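Local coordinates for protein extracellular endo-alpha-(1->5)-L-arabinanase 1 (Bacillus subtilis, PDB 1UV4) that cuts internal alpha-1,5 linkages of linear and branched arabinan during plant cell-wall breakdown, as a secreted calcium-binding glycoside hydrolase of family 43, at residues A[15-20]-A[279-284]; A[256-259]-A[263-266]. All blocks are in the same frame, centred on the assembly; numbering follows the deposited sequence.

Contact 1: A[15-20]-A[279-284]; sequences PTMIKE and LLINDL. With EDO (1,2-ethanediol), chain G.
Met17 and Ile281 reach for each other tip to tip between two neighbouring sheets. The sulfur does the touching: SD of Met17 lies 3.7 Å from CD1 of Ile281, and Met17 CE follows at 4.0 Å from the same methyl. Met17 leaves its strand with CG anti to the backbone N and runs straight as far as SD, bending only at the last torsion (chi3 85°), where the terminal methyl swings round the sulfur. In Ile281 the CG1 branch lies beside the backbone N, anti to the carbonyl carbon, and its extended chi2 of -179° carries CD1 out toward the sulfur.

Two residues earlier on each strand, Pro15 and Leu279 meet differently, their side chains crossing obliquely. CD1 of Leu279 rests against the CB and CG atoms of Pro15, at 3.8 Å and 4.0 Å respectively. The backbones stay well apart here, with the CA atoms of Pro15 and Leu279 separated by 7.1 Å, so apolar side chains alone bridge these two segments. Trp48 packs on both Met17 and Leu279, while Val265 also lies against Met17, and the four touching residues are all buried.

Pro15 directly follows Asp14, the probable catalytic proton acceptor, so the inner end of this contact lies next to the active site. Strand 16-20 opens one four-stranded antiparallel sheet and strand 276-283 belongs to the next: this is the greasy blade-to-blade interface of the five-bladed beta-propeller found in family 43.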
loop_
_atom_site.group_PDB
_atom_site.type_symbol
_atom_site.label_atom_id
_atom_site.label_comp_id
_atom_site.label_asym_id
_atom_site.label_seq_id
_atom_site.Cartn_x
_atom_site.Cartn_y
_atom_site.Cartn_z
ATOM N N PRO A 15 3.152 -4.538 -3.367
ATOM C CA PRO A 15 2.247 -5.702 -3.221
ATOM C C PRO A 15 1.162 -5.591 -2.127
ATOM O O PRO A 15 1.315 -4.901 -1.124
ATOM C CB PRO A 15 3.210 -6.810 -2.835
ATOM C CG PRO A 15 4.249 -6.061 -2.028
ATOM C CD PRO A 15 4.477 -4.796 -2.769
ATOM N N THR A 16 0.105 -6.354 -2.374
ATOM C CA THR A 16 -0.880 -6.695 -1.342
ATOM C C THR A 16 -1.188 -8.161 -1.573
ATOM O O THR A 16 -0.939 -8.697 -2.655
ATOM C CB THR A 16 -2.100 -5.775 -1.515
ATOM O OG1 THR A 16 -3.035 -5.895 -0.409
ATOM C CG2 THR A 16 -2.915 -6.087 -2.713
ATOM N N MET A 17 -1.724 -8.862 -0.578
ATOM C CA MET A 17 -1.885 -10.295 -0.705
ATOM C C MET A 17 -3.093 -10.718 0.093
ATOM O O MET A 17 -3.379 -10.140 1.118
ATOM C CB MET A 17 -0.633 -11.006 -0.155
ATOM C CG MET A 17 -0.652 -12.548 -0.281
ATOM S SD MET A 17 0.943 -13.322 0.108
ATOM C CE MET A 17 0.830 -13.471 1.857
ATOM N N ILE A 18 -3.804 -11.759 -0.368
ATOM C CA ILE A 18 -4.982 -12.284 0.326
ATOM C C ILE A 18 -5.183 -13.759 -0.052
ATOM O O ILE A 18 -4.820 -14.170 -1.124
ATOM C CB ILE A 18 -6.215 -11.419 0.030
ATOM C CG1 ILE A 18 -7.392 -11.731 0.963
ATOM C CG2 ILE A 18 -6.590 -11.494 -1.477
ATOM C CD1 ILE A 18 -8.464 -10.622 0.945
ATOM N N LYS A 19 -5.688 -14.546 0.871
ATOM C CA LYS A 19 -6.020 -15.960 0.654
ATOM C C LYS A 19 -7.438 -16.073 0.125
ATOM O O LYS A 19 -8.350 -15.419 0.647
ATOM C CB LYS A 19 -5.917 -16.704 1.985
ATOM C CG LYS A 19 -6.024 -18.230 1.884
ATOM C CD LYS A 19 -4.697 -18.798 1.462
ATOM C CE LYS A 19 -4.784 -20.247 1.031
ATOM N NZ LYS A 19 -5.311 -21.132 2.160
ATOM N N GLU A 20 -7.647 -16.925 -0.879
ATOM C CA GLU A 20 -8.988 -17.306 -1.318
ATOM C C GLU A 20 -9.002 -18.804 -1.612
ATOM O O GLU A 20 -8.297 -19.264 -2.519
ATOM C CB GLU A 20 -9.451 -16.552 -2.524
ATOM C CG GLU A 20 -10.816 -16.977 -3.031
ATOM C CD GLU A 20 -11.143 -16.244 -4.301
ATOM O OE1 GLU A 20 -10.725 -16.692 -5.380
ATOM O OE2 GLU A 20 -11.735 -15.166 -4.208
ATOM N N LEU A 279 8.638 -10.037 -4.490
ATOM C CA LEU A 279 7.790 -10.163 -3.293
ATOM C C LEU A 279 8.511 -10.952 -2.208
ATOM O O LEU A 279 8.822 -12.119 -2.409
ATOM C CB LEU A 279 6.505 -10.860 -3.677
ATOM C CG LEU A 279 5.519 -11.189 -2.567
ATOM C CD1 LEU A 279 5.071 -9.982 -1.827
ATOM C CD2 LEU A 279 4.301 -11.885 -3.139
ATOM N N LEU A 280 8.756 -10.312 -1.060
ATOM C CA LEU A 280 9.376 -10.947 0.111
ATOM C C LEU A 280 8.328 -10.961 1.210
ATOM O O LEU A 280 7.546 -10.029 1.397
ATOM C CB LEU A 280 10.591 -10.196 0.591
ATOM C CG LEU A 280 11.890 -10.446 -0.151
ATOM C CD1 LEU A 280 11.875 -10.058 -1.587
ATOM C CD2 LEU A 280 13.037 -9.717 0.555
ATOM N N ILE A 281 8.288 -12.061 1.940
ATOM C CA ILE A 281 7.261 -12.262 2.959
ATOM C C ILE A 281 7.894 -12.770 4.251
ATOM O O ILE A 281 8.697 -13.697 4.214
ATOM C CB ILE A 281 6.194 -13.270 2.458
ATOM C CG1 ILE A 281 5.647 -12.875 1.071
ATOM C CG2 ILE A 281 5.083 -13.390 3.495
ATOM C CD1 ILE A 281 4.596 -13.804 0.577
ATOM N N ASN A 282 7.520 -12.156 5.375
ATOM C CA ASN A 282 7.952 -12.612 6.694
ATOM C C ASN A 282 6.768 -12.731 7.621
ATOM O O ASN A 282 5.793 -12.026 7.470
ATOM C CB ASN A 282 8.886 -11.590 7.366
ATOM C CG ASN A 282 10.324 -11.739 6.963
ATOM O OD1 ASN A 282 10.663 -11.435 5.821
ATOM N ND2 ASN A 282 11.165 -12.171 7.892
ATOM N N ASP A 283 6.882 -13.568 8.649
ATOM C CA ASP A 283 5.966 -13.486 9.786
ATOM C C ASP A 283 6.228 -12.188 10.516
ATOM O O ASP A 283 7.358 -11.671 10.521
ATOM C CB ASP A 283 6.243 -14.597 10.732
ATOM C CG ASP A 283 6.087 -15.947 10.093
ATOM O OD1 ASP A 283 4.996 -16.213 9.540
ATOM O OD2 ASP A 283 6.997 -16.799 10.067
ATOM N N LEU A 284 5.180 -11.655 11.124
ATOM C CA LEU A 284 5.239 -10.437 11.934
ATOM C C LEU A 284 4.820 -10.788 13.341
ATOM O O LEU A 284 3.793 -11.465 13.550
ATOM C CB LEU A 284 4.262 -9.403 11.379
ATOM C CG LEU A 284 4.494 -7.912 11.494
ATOM C CD1 LEU A 284 5.894 -7.510 11.129
ATOM C CD2 LEU A 284 3.445 -7.239 10.615
HETATM C C1 EDO G . -5.879 -8.937 2.698
HETATM O O1 EDO G . -4.617 -8.487 2.282
HETATM C C2 EDO G . -5.796 -9.565 4.075
HETATM O O2 EDO G . -6.871 -10.456 4.249
#

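Contact 2: A[256-259]-A[263-266]; sequences QDIV and ILVR. With CA (calcium ion), chain D; EDO (1,2-ethanediol), chain E.
Leu264 plants CD1 in the hollow between Gln256 and Ile258 on the strand opposite. The methyl sits 3.9 Å from CG1 of Ile258, approaches CB of Gln256 on its other side, and rests near the carbonyl O of Asp257 between them. With CG anti to the backbone N (chi1 -168°), the leucine leans across the strand pair rather than standing straight off it.

The opposite face is filled in much the same way by Val265. Its CG2 fits between Asp257 and Val259, 3.8 Å from Asp257 CB and 4.1 Å from Val259 CG2, the two valine side chains crossing at about a right angle. Farther along, Val259 and Ile263 meet through their beta carbons.

Between these two faces runs the antiparallel backbone of a hairpin. Asp257 and Val265 form a hydrogen-bonded pair, Asp257 N to Val265 O at 2.9 Å and Val265 N to Asp257 O at 3.0 Å. Val259 N gives a nearly straight bond (177°) to Ile263 O, 2.9 Å long, but the return bond is weak and bent.

At the Gln256 end of the pairing, Arg266 presents the NE and NH2 edge of its guanidinium to one hydroxyl of an ethanediol, probably from the crystallisation liquor, while NH1 is bonded to Asn282.

The end of Asp257 turns away from the hairpin partner to bind calcium with both oxygens, OD1 at 2.3 Å and OD2 at 2.6 Å from the metal. Asp77, Glu135 and four waters also bind it. Together with the two metal bonds, hydrogen bonds with Thr188 at OD1 and Thr16 at OD2 probably fix the carboxylate's rotation. Backbone bonds to Val265 thus anchor Asp257 in the sheet, while its carboxylate, whose negative charge the calcium probably offsets, faces the metal.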
loop_
_atom_site.group_PDB
_atom_site.type_symbol
_atom_site.label_atom_id
_atom_site.label_comp_id
_atom_site.label_asym_id
_atom_site.label_seq_id
_atom_site.Cartn_x
_atom_site.Cartn_y
_atom_site.Cartn_z
ATOM N N GLN A 256 5.273 -2.086 1.708
ATOM C CA GLN A 256 4.886 -3.134 2.650
ATOM C C GLN A 256 3.406 -3.126 2.953
ATOM O O GLN A 256 2.726 -2.085 2.925
ATOM C CB GLN A 256 5.696 -2.970 3.924
ATOM C CG GLN A 256 5.255 -1.781 4.815
ATOM C CD GLN A 256 5.566 -0.410 4.196
ATOM O OE1 GLN A 256 6.644 -0.224 3.638
ATOM N NE2 GLN A 256 4.582 0.511 4.261
ATOM N N ASP A 257 2.863 -4.324 3.203
ATOM C CA ASP A 257 1.465 -4.449 3.569
ATOM C C ASP A 257 1.311 -5.532 4.584
ATOM O O ASP A 257 2.009 -6.560 4.524
ATOM C CB ASP A 257 0.635 -4.732 2.309
ATOM C CG ASP A 257 -0.797 -4.422 2.499
ATOM O OD1 ASP A 257 -1.177 -3.529 3.297
ATOM O OD2 ASP A 257 -1.627 -5.007 1.857
ATOM N N ILE A 258 0.520 -5.231 5.604
ATOM C CA ILE A 258 0.218 -6.187 6.696
ATOM C C ILE A 258 -0.961 -7.003 6.264
ATOM O O ILE A 258 -2.042 -6.441 5.930
ATOM C CB ILE A 258 -0.072 -5.476 7.995
ATOM C CG1 ILE A 258 1.175 -4.730 8.488
ATOM C CG2 ILE A 258 -0.450 -6.512 9.026
ATOM C CD1 ILE A 258 0.849 -3.606 9.550
ATOM N N VAL A 259 -0.777 -8.321 6.244
ATOM C CA VAL A 259 -1.717 -9.289 5.780
ATOM C C VAL A 259 -2.148 -10.187 6.996
ATOM O O VAL A 259 -1.317 -10.714 7.743
ATOM C CB VAL A 259 -1.104 -10.037 4.564
ATOM C CG1 VAL A 259 -1.961 -11.212 4.207
ATOM C CG2 VAL A 259 -0.927 -9.069 3.403
ATOM N N ILE A 263 1.502 -11.128 9.048
ATOM C CA ILE A 263 2.353 -11.394 7.899
ATOM C C ILE A 263 2.699 -10.062 7.305
ATOM O O ILE A 263 1.800 -9.261 7.144
ATOM C CB ILE A 263 1.612 -12.243 6.833
ATOM C CG1 ILE A 263 1.177 -13.587 7.441
ATOM C CG2 ILE A 263 2.507 -12.397 5.578
ATOM C CD1 ILE A 263 0.347 -14.481 6.492
ATOM N N LEU A 264 3.971 -9.831 6.979
ATOM C CA LEU A 264 4.370 -8.626 6.276
ATOM C C LEU A 264 4.876 -8.994 4.906
ATOM O O LEU A 264 5.845 -9.740 4.784
ATOM C CB LEU A 264 5.463 -7.867 7.057
ATOM C CG LEU A 264 5.691 -6.463 6.487
ATOM C CD1 LEU A 264 4.570 -5.520 6.778
ATOM C CD2 LEU A 264 7.016 -5.851 6.907
ATOM N N VAL A 265 4.204 -8.491 3.887
ATOM C CA VAL A 265 4.672 -8.603 2.521
ATOM C C VAL A 265 5.312 -7.280 2.143
ATOM O O VAL A 265 4.922 -6.217 2.630
ATOM C CB VAL A 265 3.524 -8.999 1.508
ATOM C CG1 VAL A 265 2.865 -10.319 1.961
ATOM C CG2 VAL A 265 2.477 -7.911 1.357
ATOM N N ARG A 266 6.265 -7.346 1.247
ATOM C CA ARG A 266 6.891 -6.104 0.737
ATOM C C ARG A 266 7.602 -6.445 -0.550
ATOM O O ARG A 266 7.730 -7.634 -0.889
ATOM C CB ARG A 266 7.907 -5.547 1.745
ATOM C CG ARG A 266 9.193 -6.270 1.856
ATOM C CD ARG A 266 9.288 -6.992 3.070
ATOM N NE ARG A 266 10.566 -7.670 3.344
ATOM C CZ ARG A 266 10.626 -8.835 3.952
ATOM N NH1 ARG A 266 9.513 -9.441 4.322
ATOM N NH2 ARG A 266 11.793 -9.370 4.235
HETATM CA CA CA D . -3.484 -3.615 3.099
HETATM C C1 EDO E . 14.821 -7.021 2.629
HETATM O O1 EDO E . 13.526 -7.144 3.205
HETATM C C2 EDO E . 15.842 -7.777 3.442
HETATM O O2 EDO E . 16.269 -6.992 4.541
HETATM O O HOH W 1 -3.278 -3.848 5.423
HETATM O O HOH W 2 -3.795 -6.137 4.110
HETATM O O HOH W 3 -5.866 -3.265 3.514
HETATM O O HOH W 4 -4.379 -5.516 2.108
#

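How the contacts relate
The centres of contacts 1 and 2 are only 5 Å apart, on the same side of the chain's centre. Along the chain contact 2 is nested within the long loop that contact 1 closes: 15-20 comes first, then the hairpin strands 256-259 and 263-266, and finally 279-284, next to 263-266 in the same antiparallel sheet. The two contacts join at several points, among them Ile281 CG2 against Ile263 CG2 at 3.5 Å and the Thr16 to Asp257 bond. Strand 4-8 completes that sheet beside 276-283, so early and late parts of the chain share one blade and close the propeller ring. Contact 2 builds within this blade toward the central calcium; contact 1 fastens its flank to the neighbouring blade.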